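PDB 2X7I: mevalonate kinase from Staphylococcus aureus, which probably catalyses the ATP-dependent phosphorylation of mevalonate to 5-phosphomevalonate, an early step of isoprenoid synthesis by the mevalonate pathway, as a member of the GHMP kinase family. Local coordinates for residues I30-N35 / G154-F159; V58-L63 / A298-I303; W158-H163 / K212-A217. All blocks are in the same frame, centred on the assembly; numbering follows the deposited sequence.

Contacts 1 and 3 share W158 and F159 on strand 157-160. Contact 1 pairs that strand with strand 29-45 inside a mixed sheet; contact 3 lays helix 203-222 against it. Both are buried and merge where I30 CG1 packs on V214 CG1 at 3.7 Å. Contact 2 lies at the surface, with its centre about 31 Å from that of contact 3, and joins a loop to the edge of the other, antiparallel sheet. It still reaches contact 1, since W302 and F34 meet edge to face. Backbone hydrogen bonds join contact 1, contact 3 combines helix-side apolar packing with a glutamine amide held at both ends, and contact 2 relies on a histidine ring, a methionine and a water.

Contact 1: I30-N35 / G154-F159; sequences IAVPFN and GKPVWF
I30 and W158 meet obliquely on one face of an antiparallel strand pair, I30 CG1 lying 4.1 Å from W158 CD1. The indole stands with CG anti to the backbone N (chi1 165°), while I30 turns CG1 to the side of its own backbone N; a branched aliphatic chain suits an oblique contact with so broad a ring. These two residues form a non-hydrogen-bonded pair. The next pair, A31 and V157, is hydrogen-bonded: A31 N reaches V157 O at 3.0 Å and nearly straight, and V157 N returns a bond of 3.0 Å to A31 O. Their side chains point to the other face, where alanine's small methyl touches helix 145-153.

Beyond the pairing, prolines take over. V32 CG1 leans obliquely on P156 CB at 3.9 Å, and the rigid ring of P33 points at the incoming chain, its CG 3.5 Å from the carbonyl carbon of G154. The latter residue leaves the helix with positive phi, a conformation glycine adopts readily.

The pair is thus sandwiched: T150 of helix 145-153 touches A31, P33 and V157, helix 203-222 packs on I30 and W158, and strand 163-166 continues the sheet beyond strand 157-160.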
ATOM      1  N   ILE A  30     -11.654   4.324   0.086  1.00 46.42           N
ATOM      2  CA  ILE A  30     -10.771   5.461  -0.101  1.00 46.55           C
ATOM      3  C   ILE A  30      -9.314   5.006  -0.010  1.00 46.10           C
ATOM      4  O   ILE A  30      -8.838   4.619   1.055  1.00 46.18           O
ATOM      5  CB  ILE A  30     -11.044   6.572   0.926  1.00 47.21           C
ATOM      6  CG1 ILE A  30     -12.447   7.148   0.695  1.00 47.60           C
ATOM      7  CG2 ILE A  30      -9.960   7.652   0.830  1.00 47.93           C
ATOM      8  CD1 ILE A  30     -12.571   8.626   0.948  1.00 49.66           C
ATOM      9  N   ALA A  31      -8.620   5.058  -1.145  1.00 45.44           N
ATOM     10  CA  ALA A  31      -7.210   4.705  -1.217  1.00 44.75           C
ATOM     11  C   ALA A  31      -6.383   5.984  -1.333  1.00 45.27           C
ATOM     12  O   ALA A  31      -6.824   6.955  -1.953  1.00 45.90           O
ATOM     13  CB  ALA A  31      -6.963   3.817  -2.401  1.00 43.78           C
ATOM     14  N   VAL A  32      -5.197   5.986  -0.727  1.00 45.16           N
ATOM     15  CA  VAL A  32      -4.268   7.108  -0.833  1.00 46.01           C
ATOM     16  C   VAL A  32      -2.858   6.570  -1.013  1.00 46.28           C
ATOM     17  O   VAL A  32      -2.577   5.443  -0.591  1.00 46.41           O
ATOM     18  CB  VAL A  32      -4.280   8.023   0.436  1.00 46.42           C
ATOM     19  CG1 VAL A  32      -5.645   8.624   0.647  1.00 46.46           C
ATOM     20  CG2 VAL A  32      -3.820   7.248   1.674  1.00 46.31           C
ATOM     21  N   PRO A  33      -1.962   7.375  -1.611  1.00 47.19           N
ATOM     22  CA  PRO A  33      -0.567   6.970  -1.730  1.00 47.79           C
ATOM     23  C   PRO A  33       0.055   6.713  -0.365  1.00 48.44           C
ATOM     24  O   PRO A  33      -0.250   7.422   0.582  1.00 48.99           O
ATOM     25  CB  PRO A  33       0.105   8.183  -2.393  1.00 48.79           C
ATOM     26  CG  PRO A  33      -0.973   8.964  -2.995  1.00 48.49           C
ATOM     27  CD  PRO A  33      -2.191   8.718  -2.176  1.00 48.17           C
ATOM     28  N   PHE A  34       0.901   5.693  -0.272  1.00 48.36           N
ATOM     29  CA  PHE A  34       1.638   5.403   0.956  1.00 49.12           C
ATOM     30  C   PHE A  34       3.101   5.774   0.712  1.00 50.09           C
ATOM     31  O   PHE A  34       3.916   4.945   0.318  1.00 49.51           O
ATOM     32  CB  PHE A  34       1.462   3.923   1.315  1.00 48.28           C
ATOM     33  CG  PHE A  34       2.191   3.478   2.564  1.00 49.05           C
ATOM     34  CD1 PHE A  34       2.232   4.265   3.695  1.00 50.66           C
ATOM     35  CD2 PHE A  34       2.803   2.228   2.606  1.00 49.31           C
ATOM     36  CE1 PHE A  34       2.881   3.835   4.834  1.00 51.89           C
ATOM     37  CE2 PHE A  34       3.445   1.789   3.744  1.00 50.72           C
ATOM     38  CZ  PHE A  34       3.487   2.598   4.862  1.00 51.54           C
ATOM     39  N   ASN A  35       3.412   7.041   0.950  1.00 51.85           N
ATOM     40  CA  ASN A  35       4.723   7.616   0.622  1.00 53.71           C
ATOM     41  C   ASN A  35       5.875   7.059   1.450  1.00 54.73           C
ATOM     42  O   ASN A  35       7.027   7.188   1.053  1.00 55.71           O
ATOM     43  CB  ASN A  35       4.695   9.136   0.778  1.00 54.95           C
ATOM     44  CG  ASN A  35       3.685   9.798  -0.135  1.00 55.56           C
ATOM     45  OD1 ASN A  35       3.732   9.634  -1.356  1.00 56.82           O
ATOM     46  ND2 ASN A  35       2.768  10.562   0.449  1.00 56.19           N
ATOM     47  N   GLY A 154      -0.574   9.655  -7.806  1.00 49.10           N
ATOM     48  CA  GLY A 154      -0.158  10.283  -6.548  1.00 49.87           C
ATOM     49  C   GLY A 154      -1.302  11.016  -5.848  1.00 50.22           C
ATOM     50  O   GLY A 154      -1.073  11.927  -5.041  1.00 51.37           O
ATOM     51  N   LYS A 155      -2.532  10.618  -6.162  1.00 49.71           N
ATOM     52  CA  LYS A 155      -3.724  11.254  -5.608  1.00 49.91           C
ATOM     53  C   LYS A 155      -4.657  10.217  -4.972  1.00 48.55           C
ATOM     54  O   LYS A 155      -4.590   9.024  -5.317  1.00 47.17           O
ATOM     55  CB  LYS A 155      -4.447  12.006  -6.712  1.00 51.06           C
ATOM     56  CG  LYS A 155      -3.682  13.223  -7.217  1.00 53.44           C
ATOM     57  CD  LYS A 155      -4.132  13.616  -8.621  1.00 55.38           C
ATOM     58  CE  LYS A 155      -3.534  14.952  -9.053  1.00 58.32           C
ATOM     59  NZ  LYS A 155      -2.069  15.006  -8.766  1.00 59.84           N
ATOM     60  N   PRO A 156      -5.526  10.657  -4.035  1.00 48.59           N
ATOM     61  CA  PRO A 156      -6.496   9.721  -3.488  1.00 47.69           C
ATOM     62  C   PRO A 156      -7.506   9.296  -4.546  1.00 47.54           C
ATOM     63  O   PRO A 156      -7.826  10.081  -5.427  1.00 49.03           O
ATOM     64  CB  PRO A 156      -7.188  10.523  -2.367  1.00 48.34           C
ATOM     65  CG  PRO A 156      -6.371  11.708  -2.135  1.00 49.36           C
ATOM     66  CD  PRO A 156      -5.670  11.990  -3.429  1.00 50.20           C
ATOM     67  N   VAL A 157      -7.973   8.057  -4.461  1.00 46.70           N
ATOM     68  CA  VAL A 157      -9.023   7.537  -5.328  1.00 46.70           C
ATOM     69  C   VAL A 157     -10.199   7.106  -4.452  1.00 46.88           C
ATOM     70  O   VAL A 157     -10.016   6.400  -3.468  1.00 46.14           O
ATOM     71  CB  VAL A 157      -8.540   6.325  -6.143  1.00 46.06           C
ATOM     72  CG1 VAL A 157      -9.712   5.682  -6.897  1.00 46.36           C
ATOM     73  CG2 VAL A 157      -7.421   6.732  -7.100  1.00 44.99           C
ATOM     74  N   TRP A 158     -11.395   7.543  -4.828  1.00 48.15           N
ATOM     75  CA  TRP A 158     -12.600   7.350  -4.046  1.00 48.78           C
ATOM     76  C   TRP A 158     -13.575   6.527  -4.879  1.00 49.75           C
ATOM     77  O   TRP A 158     -13.924   6.941  -5.987  1.00 50.77           O
ATOM     78  CB  TRP A 158     -13.195   8.725  -3.696  1.00 50.12           C
ATOM     79  CG  TRP A 158     -14.620   8.707  -3.208  1.00 50.56           C
ATOM     80  CD1 TRP A 158     -15.176   7.823  -2.329  1.00 49.67           C
ATOM     81  CD2 TRP A 158     -15.662   9.631  -3.562  1.00 51.01           C
ATOM     82  NE1 TRP A 158     -16.507   8.129  -2.127  1.00 50.97           N
ATOM     83  CE2 TRP A 158     -16.828   9.231  -2.874  1.00 51.67           C
ATOM     84  CE3 TRP A 158     -15.725  10.748  -4.406  1.00 52.34           C
ATOM     85  CZ2 TRP A 158     -18.047   9.922  -2.990  1.00 53.60           C
ATOM     86  CZ3 TRP A 158     -16.938  11.431  -4.528  1.00 53.28           C
ATOM     87  CH2 TRP A 158     -18.081  11.016  -3.819  1.00 53.76           C
ATOM     88  N   PHE A 159     -13.980   5.359  -4.358  1.00 49.74           N
ATOM     89  CA  PHE A 159     -15.045   4.531  -4.953  1.00 50.70           C
ATOM     90  C   PHE A 159     -16.330   4.696  -4.144  1.00 52.29           C
ATOM     91  O   PHE A 159     -16.284   4.674  -2.919  1.00 52.00           O
ATOM     92  CB  PHE A 159     -14.665   3.039  -4.907  1.00 50.17           C
ATOM     93  CG  PHE A 159     -13.657   2.585  -5.964  1.00 49.09           C
ATOM     94  CD1 PHE A 159     -12.929   3.489  -6.739  1.00 48.32           C
ATOM     95  CD2 PHE A 159     -13.428   1.224  -6.146  1.00 47.18           C
ATOM     96  CE1 PHE A 159     -12.006   3.033  -7.683  1.00 48.66           C
ATOM     97  CE2 PHE A 159     -12.508   0.764  -7.075  1.00 47.99           C
ATOM     98  CZ  PHE A 159     -11.792   1.668  -7.851  1.00 47.74           C
TER

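Contact 2: V58-L63 / A298-I303; sequences VYDGML and AAHTWI
A classic beta bulge opens the edge strand 300-305, with A299 and H300 both facing D180 of the adjacent strand, and H300 at this bulge meets the loop that follows strand 53-58. Its imidazole is the centre of the contact, approached on one face by M62 and at its edge by D60 and a water.

The methionine runs extended beyond CG and slides past the histidine in the opposite direction. M62 CG sits over the ring toward the rim, a CH-pi contact 3.6 Å from the centroid of the H300 ring, and M62 SD follows above the same H300 ring at 4.4 Å from the centroid, only 7° off the normal. The terminal M62 CE lies between the two rings, 3.5 Å from H300 ND1 and 3.8 Å from W302 CZ2. A long, flexible and polarisable side chain suits this place, because it can cover one aromatic group and end wedged between that group and a second.

At the edge, D60 OD2 lies near the imidazole plane, 3.0 Å from H300 ND1, with the carboxylate turned almost perpendicular to the ring. Setting CG anti to the backbone N (chi1 -156°) is what carries the D60 carboxylate to this edge. The nearby carboxylate would probably make a protonated imidazole somewhat easier to hold. Elsewhere on the rim a water bridges the segments: it donates to G61 O at 3.0 Å and hydrogen-bonds with H300 NE2 at 2.7 Å.

Behind the histidine, H300 and W302 pair through their backbones with D180 and V178 of strand 175-180, while T301 faces helix 283-295. The indole of W302, packed against N94 and P96, also meets F34 of strand 29-45 edge to face, linking the two sheets.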
ATOM      1  N   VAL A  58      15.359  -7.264   0.674  1.00 57.48           N
ATOM      2  CA  VAL A  58      14.245  -6.950   1.568  1.00 57.83           C
ATOM      3  C   VAL A  58      14.795  -6.316   2.834  1.00 60.38           C
ATOM      4  O   VAL A  58      15.684  -6.868   3.500  1.00 61.17           O
ATOM      5  CB  VAL A  58      13.352  -8.174   1.878  1.00 57.03           C
ATOM      6  CG1 VAL A  58      12.546  -8.539   0.647  1.00 54.52           C
ATOM      7  CG2 VAL A  58      14.191  -9.366   2.380  1.00 57.36           C
ATOM      8  N   TYR A  59      14.262  -5.133   3.134  1.00 61.75           N
ATOM      9  CA  TYR A  59      14.770  -4.306   4.212  1.00 64.48           C
ATOM     10  C   TYR A  59      13.981  -4.609   5.466  1.00 65.40           C
ATOM     11  O   TYR A  59      12.792  -4.930   5.399  1.00 64.70           O
ATOM     12  CB  TYR A  59      14.727  -2.820   3.824  1.00 64.71           C
ATOM     13  CG  TYR A  59      15.851  -2.477   2.877  1.00 66.47           C
ATOM     14  CD1 TYR A  59      16.996  -1.820   3.319  1.00 68.52           C
ATOM     15  CD2 TYR A  59      15.798  -2.862   1.542  1.00 66.41           C
ATOM     16  CE1 TYR A  59      18.033  -1.531   2.446  1.00 69.84           C
ATOM     17  CE2 TYR A  59      16.835  -2.573   0.665  1.00 66.74           C
ATOM     18  CZ  TYR A  59      17.940  -1.912   1.118  1.00 68.73           C
ATOM     19  OH  TYR A  59      18.961  -1.642   0.236  1.00 70.92           O
ATOM     20  N   ASP A  60      14.669  -4.532   6.599  1.00 67.74           N
ATOM     21  CA  ASP A  60      14.155  -5.025   7.866  1.00 69.05           C
ATOM     22  C   ASP A  60      14.046  -6.564   7.833  1.00 68.13           C
ATOM     23  O   ASP A  60      14.556  -7.205   6.902  1.00 67.80           O
ATOM     24  CB  ASP A  60      12.826  -4.348   8.205  1.00 68.84           C
ATOM     25  CG  ASP A  60      12.545  -4.361   9.681  1.00 72.77           C
ATOM     26  OD1 ASP A  60      12.788  -3.332  10.366  1.00 75.52           O
ATOM     27  OD2 ASP A  60      12.113  -5.437  10.154  1.00 75.68           O
ATOM     28  N   GLY A  61      13.435  -7.160   8.860  1.00 67.90           N
ATOM     29  CA  GLY A  61      13.229  -8.614   8.906  1.00 67.03           C
ATOM     30  C   GLY A  61      11.920  -9.052   8.252  1.00 64.47           C
ATOM     31  O   GLY A  61      11.196  -9.875   8.802  1.00 64.41           O
ATOM     32  N   MET A  62      11.615  -8.496   7.086  1.00 62.28           N
ATOM     33  CA  MET A  62      10.386  -8.827   6.372  1.00 60.63           C
ATOM     34  C   MET A  62      10.586 -10.004   5.422  1.00 58.56           C
ATOM     35  O   MET A  62      11.684 -10.232   4.906  1.00 58.59           O
ATOM     36  CB  MET A  62       9.850  -7.610   5.618  1.00 60.01           C
ATOM     37  CG  MET A  62       9.362  -6.520   6.559  1.00 63.23           C
ATOM     38  SD  MET A  62       8.780  -5.059   5.709  1.00 68.77           S
ATOM     39  CE  MET A  62       9.114  -3.792   6.935  1.00 69.80           C
ATOM     40  N   LEU A  63       9.515 -10.761   5.220  1.00 56.47           N
ATOM     41  CA  LEU A  63       9.526 -11.877   4.287  1.00 54.58           C
ATOM     42  C   LEU A  63       9.506 -11.363   2.853  1.00 52.51           C
ATOM     43  O   LEU A  63       9.082 -10.234   2.584  1.00 50.97           O
ATOM     44  CB  LEU A  63       8.321 -12.788   4.519  1.00 54.27           C
ATOM     45  CG  LEU A  63       8.120 -13.367   5.924  1.00 55.35           C
ATOM     46  CD1 LEU A  63       6.829 -14.165   5.972  1.00 54.01           C
ATOM     47  CD2 LEU A  63       9.305 -14.229   6.351  1.00 57.31           C
ATOM     48  N   ALA A 298       4.633  -4.916  18.057  1.00 67.77           N
ATOM     49  CA  ALA A 298       4.342  -4.562  16.659  1.00 64.88           C
ATOM     50  C   ALA A 298       5.560  -4.920  15.824  1.00 65.36           C
ATOM     51  O   ALA A 298       6.665  -4.469  16.124  1.00 67.02           O
ATOM     52  CB  ALA A 298       4.031  -3.090  16.512  1.00 63.10           C
ATOM     53  N   ALA A 299       5.369  -5.749  14.798  1.00 63.98           N
ATOM     54  CA  ALA A 299       6.503  -6.280  14.035  1.00 64.52           C
ATOM     55  C   ALA A 299       7.203  -5.199  13.209  1.00 63.08           C
ATOM     56  O   ALA A 299       8.431  -5.143  13.186  1.00 65.13           O
ATOM     57  CB  ALA A 299       6.061  -7.445  13.142  1.00 63.98           C
ATOM     58  N   HIS A 300       6.430  -4.350  12.541  1.00 60.00           N
ATOM     59  CA  HIS A 300       6.984  -3.286  11.689  1.00 59.18           C
ATOM     60  C   HIS A 300       6.073  -2.063  11.734  1.00 56.79           C
ATOM     61  O   HIS A 300       4.859  -2.198  11.872  1.00 55.22           O
ATOM     62  CB  HIS A 300       7.135  -3.750  10.231  1.00 58.80           C
ATOM     63  CG  HIS A 300       7.750  -5.109  10.077  1.00 60.91           C
ATOM     64  ND1 HIS A 300       9.111  -5.325  10.112  1.00 64.32           N
ATOM     65  CD2 HIS A 300       7.183  -6.325   9.888  1.00 62.51           C
ATOM     66  CE1 HIS A 300       9.356  -6.615   9.951  1.00 66.22           C
ATOM     67  NE2 HIS A 300       8.203  -7.244   9.807  1.00 65.09           N
ATOM     68  N   THR A 301       6.659  -0.876  11.623  1.00 56.62           N
ATOM     69  CA  THR A 301       5.892   0.366  11.647  1.00 55.29           C
ATOM     70  C   THR A 301       6.383   1.390  10.628  1.00 54.81           C
ATOM     71  O   THR A 301       7.510   1.320  10.167  1.00 56.10           O
ATOM     72  CB  THR A 301       5.897   1.016  13.051  1.00 56.44           C
ATOM     73  OG1 THR A 301       7.246   1.270  13.459  1.00 58.33           O
ATOM     74  CG2 THR A 301       5.208   0.098  14.073  1.00 56.17           C
ATOM     75  N   TRP A 302       5.500   2.317  10.263  1.00 53.75           N
ATOM     76  CA  TRP A 302       5.843   3.462   9.408  1.00 53.97           C
ATOM     77  C   TRP A 302       5.107   4.712   9.884  1.00 53.57           C
ATOM     78  O   TRP A 302       3.996   4.626  10.410  1.00 52.69           O
ATOM     79  CB  TRP A 302       5.434   3.217   7.951  1.00 53.11           C
ATOM     80  CG  TRP A 302       6.021   2.011   7.277  1.00 52.80           C
ATOM     81  CD1 TRP A 302       7.109   1.978   6.468  1.00 54.26           C
ATOM     82  CD2 TRP A 302       5.515   0.672   7.323  1.00 52.16           C
ATOM     83  NE1 TRP A 302       7.326   0.696   6.008  1.00 54.99           N
ATOM     84  CE2 TRP A 302       6.361  -0.124   6.522  1.00 52.39           C
ATOM     85  CE3 TRP A 302       4.434   0.068   7.971  1.00 50.13           C
ATOM     86  CZ2 TRP A 302       6.160  -1.492   6.351  1.00 52.85           C
ATOM     87  CZ3 TRP A 302       4.232  -1.289   7.798  1.00 50.56           C
ATOM     88  CH2 TRP A 302       5.087  -2.057   6.992  1.00 51.04           C
ATOM     89  N   ILE A 303       5.715   5.871   9.675  1.00 54.72           N
ATOM     90  CA  ILE A 303       5.062   7.134   9.947  1.00 54.89           C
ATOM     91  C   ILE A 303       4.768   7.818   8.621  1.00 54.90           C
ATOM     92  O   ILE A 303       5.676   8.078   7.833  1.00 56.08           O
ATOM     93  CB  ILE A 303       5.920   8.050  10.848  1.00 56.95           C
ATOM     94  CG1 ILE A 303       6.060   7.442  12.248  1.00 57.28           C
ATOM     95  CG2 ILE A 303       5.290   9.434  10.943  1.00 56.73           C
ATOM     96  CD1 ILE A 303       7.042   8.173  13.146  1.00 59.19           C
TER
HETATM   97  O   HOH W   1       8.260  -9.956   9.364  1.00 47.76           O

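Contact 3: W158-H163 / K212-A217; sequences WFQKGH and KLVLRA
Strand 158-160 passes helix 212-217 with their short axes 8.9 Å apart and their directions 137° from parallel, just before the chain reverses through a type II' turn from Q160 to H163. From the helix, V214 points at the strand, and V214 CG1, anti to the backbone N (chi1 170°), rests against the side where the indole edge and the glutamine oxygen come together, with W158 CD1 at 3.8 Å, Q160 OE1 at 3.4 Å and F159 O also beside it. A beta-branched, apolar residue fits because its short methyl fills the angle between the indole edge and the amide. L215 lies farther along the indole, its CD1 approaching W158 CZ2 obliquely at 3.9 Å, while its CB packs against the amide end of Q160, the two side chains crossing at about a right angle.

Q160 bends at chi2 (81°), which swings its amide back beside the indole. W158 NE1 donates to Q160 OE1 at 3.0 Å, nearly straight, on a lone pair in the carbonyl plane and close to the plane of the ring.

The other end of the amide, NE2, bonds to the carbonyl of G211 on the same helix. Glutamine suits this buried place because it both accepts and donates: the two bonds together define which end of the amide is which, the G211 bond ties strand to helix, and V214 and L215 pack against indole and amide from the helix side.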
ATOM      1  N   TRP A 158     -11.395   7.543  -4.828  1.00 48.15           N
ATOM      2  CA  TRP A 158     -12.600   7.350  -4.046  1.00 48.78           C
ATOM      3  C   TRP A 158     -13.575   6.527  -4.879  1.00 49.75           C
ATOM      4  O   TRP A 158     -13.924   6.941  -5.987  1.00 50.77           O
ATOM      5  CB  TRP A 158     -13.195   8.725  -3.696  1.00 50.12           C
ATOM      6  CG  TRP A 158     -14.620   8.707  -3.208  1.00 50.56           C
ATOM      7  CD1 TRP A 158     -15.176   7.823  -2.329  1.00 49.67           C
ATOM      8  CD2 TRP A 158     -15.662   9.631  -3.562  1.00 51.01           C
ATOM      9  NE1 TRP A 158     -16.507   8.129  -2.127  1.00 50.97           N
ATOM     10  CE2 TRP A 158     -16.828   9.231  -2.874  1.00 51.67           C
ATOM     11  CE3 TRP A 158     -15.725  10.748  -4.406  1.00 52.34           C
ATOM     12  CZ2 TRP A 158     -18.047   9.922  -2.990  1.00 53.60           C
ATOM     13  CZ3 TRP A 158     -16.938  11.431  -4.528  1.00 53.28           C
ATOM     14  CH2 TRP A 158     -18.081  11.016  -3.819  1.00 53.76           C
ATOM     15  N   PHE A 159     -13.980   5.359  -4.358  1.00 49.74           N
ATOM     16  CA  PHE A 159     -15.045   4.531  -4.953  1.00 50.70           C
ATOM     17  C   PHE A 159     -16.330   4.696  -4.144  1.00 52.29           C
ATOM     18  O   PHE A 159     -16.284   4.674  -2.919  1.00 52.00           O
ATOM     19  CB  PHE A 159     -14.665   3.039  -4.907  1.00 50.17           C
ATOM     20  CG  PHE A 159     -13.657   2.585  -5.964  1.00 49.09           C
ATOM     21  CD1 PHE A 159     -12.929   3.489  -6.739  1.00 48.32           C
ATOM     22  CD2 PHE A 159     -13.428   1.224  -6.146  1.00 47.18           C
ATOM     23  CE1 PHE A 159     -12.006   3.033  -7.683  1.00 48.66           C
ATOM     24  CE2 PHE A 159     -12.508   0.764  -7.075  1.00 47.99           C
ATOM     25  CZ  PHE A 159     -11.792   1.668  -7.851  1.00 47.74           C
ATOM     26  N   GLN A 160     -17.475   4.825  -4.820  1.00 54.59           N
ATOM     27  CA  GLN A 160     -18.787   4.853  -4.153  1.00 56.48           C
ATOM     28  C   GLN A 160     -19.901   4.437  -5.105  1.00 59.09           C
ATOM     29  O   GLN A 160     -20.019   5.013  -6.192  1.00 60.88           O
ATOM     30  CB  GLN A 160     -19.121   6.266  -3.672  1.00 57.06           C
ATOM     31  CG  GLN A 160     -20.218   6.332  -2.614  1.00 57.26           C
ATOM     32  CD  GLN A 160     -19.696   6.033  -1.218  1.00 55.79           C
ATOM     33  OE1 GLN A 160     -18.623   6.497  -0.834  1.00 54.38           O
ATOM     34  NE2 GLN A 160     -20.453   5.253  -0.454  1.00 55.01           N
ATOM     35  N   LYS A 161     -20.753   3.497  -4.689  1.00 60.17           N
ATOM     36  CA  LYS A 161     -21.945   3.126  -5.469  1.00 61.99           C
ATOM     37  C   LYS A 161     -21.540   2.758  -6.900  1.00 60.80           C
ATOM     38  O   LYS A 161     -20.785   1.821  -7.078  1.00 60.04           O
ATOM     39  CB  LYS A 161     -22.997   4.251  -5.442  1.00 64.17           C
ATOM     40  CG  LYS A 161     -23.801   4.365  -4.145  1.00 66.74           C
ATOM     41  CD  LYS A 161     -24.940   5.383  -4.309  1.00 70.80           C
ATOM     42  CE  LYS A 161     -26.083   5.160  -3.319  1.00 73.08           C
ATOM     43  NZ  LYS A 161     -27.356   5.805  -3.774  1.00 75.17           N
ATOM     44  N   GLY A 162     -22.006   3.506  -7.900  1.00 61.06           N
ATOM     45  CA  GLY A 162     -21.723   3.212  -9.307  1.00 60.67           C
ATOM     46  C   GLY A 162     -20.783   4.204  -9.974  1.00 59.16           C
ATOM     47  O   GLY A 162     -20.788   4.339 -11.193  1.00 59.32           O
ATOM     48  N   HIS A 163     -19.972   4.900  -9.179  1.00 57.46           N
ATOM     49  CA  HIS A 163     -19.008   5.863  -9.717  1.00 56.73           C
ATOM     50  C   HIS A 163     -17.682   5.831  -8.966  1.00 54.56           C
ATOM     51  O   HIS A 163     -17.610   5.330  -7.844  1.00 53.53           O
ATOM     52  CB  HIS A 163     -19.596   7.289  -9.775  1.00 58.14           C
ATOM     53  CG  HIS A 163     -19.867   7.916  -8.439  1.00 58.18           C
ATOM     54  ND1 HIS A 163     -18.946   8.710  -7.791  1.00 58.23           N
ATOM     55  CD2 HIS A 163     -20.976   7.918  -7.659  1.00 60.69           C
ATOM     56  CE1 HIS A 163     -19.468   9.152  -6.657  1.00 58.42           C
ATOM     57  NE2 HIS A 163     -20.695   8.681  -6.549  1.00 59.54           N
ATOM     58  N   LYS A 212     -21.402   4.076   4.053  1.00 56.54           N
ATOM     59  CA  LYS A 212     -21.722   5.452   4.470  1.00 57.12           C
ATOM     60  C   LYS A 212     -20.515   6.186   5.070  1.00 54.79           C
ATOM     61  O   LYS A 212     -20.366   7.381   4.860  1.00 55.08           O
ATOM     62  CB  LYS A 212     -22.953   5.542   5.409  1.00 59.28           C
ATOM     63  CG  LYS A 212     -23.045   4.530   6.552  1.00 61.06           C
ATOM     64  CD  LYS A 212     -24.346   4.715   7.355  1.00 65.58           C
ATOM     65  CE  LYS A 212     -24.920   3.390   7.861  1.00 67.25           C
ATOM     66  NZ  LYS A 212     -25.611   2.600   6.786  1.00 68.44           N
ATOM     67  N   LEU A 213     -19.649   5.478   5.795  1.00 52.78           N
ATOM     68  CA  LEU A 213     -18.437   6.097   6.352  1.00 51.14           C
ATOM     69  C   LEU A 213     -17.418   6.517   5.283  1.00 50.28           C
ATOM     70  O   LEU A 213     -16.694   7.487   5.483  1.00 50.19           O
ATOM     71  CB  LEU A 213     -17.774   5.179   7.377  1.00 50.16           C
ATOM     72  CG  LEU A 213     -18.581   4.950   8.660  1.00 50.63           C
ATOM     73  CD1 LEU A 213     -17.976   3.812   9.479  1.00 48.96           C
ATOM     74  CD2 LEU A 213     -18.662   6.229   9.484  1.00 48.27           C
ATOM     75  N   VAL A 214     -17.352   5.781   4.172  1.00 49.88           N
ATOM     76  CA  VAL A 214     -16.525   6.168   3.026  1.00 49.80           C
ATOM     77  C   VAL A 214     -17.074   7.443   2.363  1.00 51.51           C
ATOM     78  O   VAL A 214     -16.305   8.261   1.855  1.00 51.96           O
ATOM     79  CB  VAL A 214     -16.423   5.029   1.964  1.00 49.81           C
ATOM     80  CG1 VAL A 214     -15.764   5.528   0.683  1.00 50.14           C
ATOM     81  CG2 VAL A 214     -15.665   3.834   2.524  1.00 48.46           C
ATOM     82  N   LEU A 215     -18.396   7.610   2.374  1.00 52.99           N
ATOM     83  CA  LEU A 215     -19.030   8.792   1.791  1.00 55.27           C
ATOM     84  C   LEU A 215     -18.688  10.043   2.603  1.00 56.07           C
ATOM     85  O   LEU A 215     -18.341  11.080   2.040  1.00 57.08           O
ATOM     86  CB  LEU A 215     -20.550   8.610   1.699  1.00 56.81           C
ATOM     87  CG  LEU A 215     -21.354   9.758   1.081  1.00 59.66           C
ATOM     88  CD1 LEU A 215     -20.755  10.199  -0.257  1.00 59.90           C
ATOM     89  CD2 LEU A 215     -22.831   9.375   0.930  1.00 60.48           C
ATOM     90  N   ARG A 216     -18.770   9.940   3.924  1.00 55.68           N
ATOM     91  CA  ARG A 216     -18.359  11.045   4.787  1.00 56.56           C
ATOM     92  C   ARG A 216     -16.852  11.315   4.703  1.00 54.83           C
ATOM     93  O   ARG A 216     -16.425  12.457   4.807  1.00 56.08           O
ATOM     94  CB  ARG A 216     -18.736  10.763   6.232  1.00 56.73           C
ATOM     95  CG  ARG A 216     -20.234  10.665   6.486  1.00 60.94           C
ATOM     96  CD  ARG A 216     -20.503  10.071   7.874  1.00 63.60           C
ATOM     97  NE  ARG A 216     -19.716  10.727   8.932  1.00 64.64           N
ATOM     98  CZ  ARG A 216     -19.691  10.326  10.204  1.00 66.03           C
ATOM     99  NH1 ARG A 216     -20.412   9.278  10.598  1.00 66.91           N
ATOM    100  NH2 ARG A 216     -18.950  10.983  11.093  1.00 66.44           N
ATOM    101  N   ALA A 217     -16.058  10.263   4.535  1.00 52.48           N
ATOM    102  CA  ALA A 217     -14.596  10.387   4.415  1.00 51.28           C
ATOM    103  C   ALA A 217     -14.154  11.157   3.172  1.00 51.81           C
ATOM    104  O   ALA A 217     -13.146  11.848   3.199  1.00 52.65           O
ATOM    105  CB  ALA A 217     -13.959   9.010   4.420  1.00 49.52           C
TER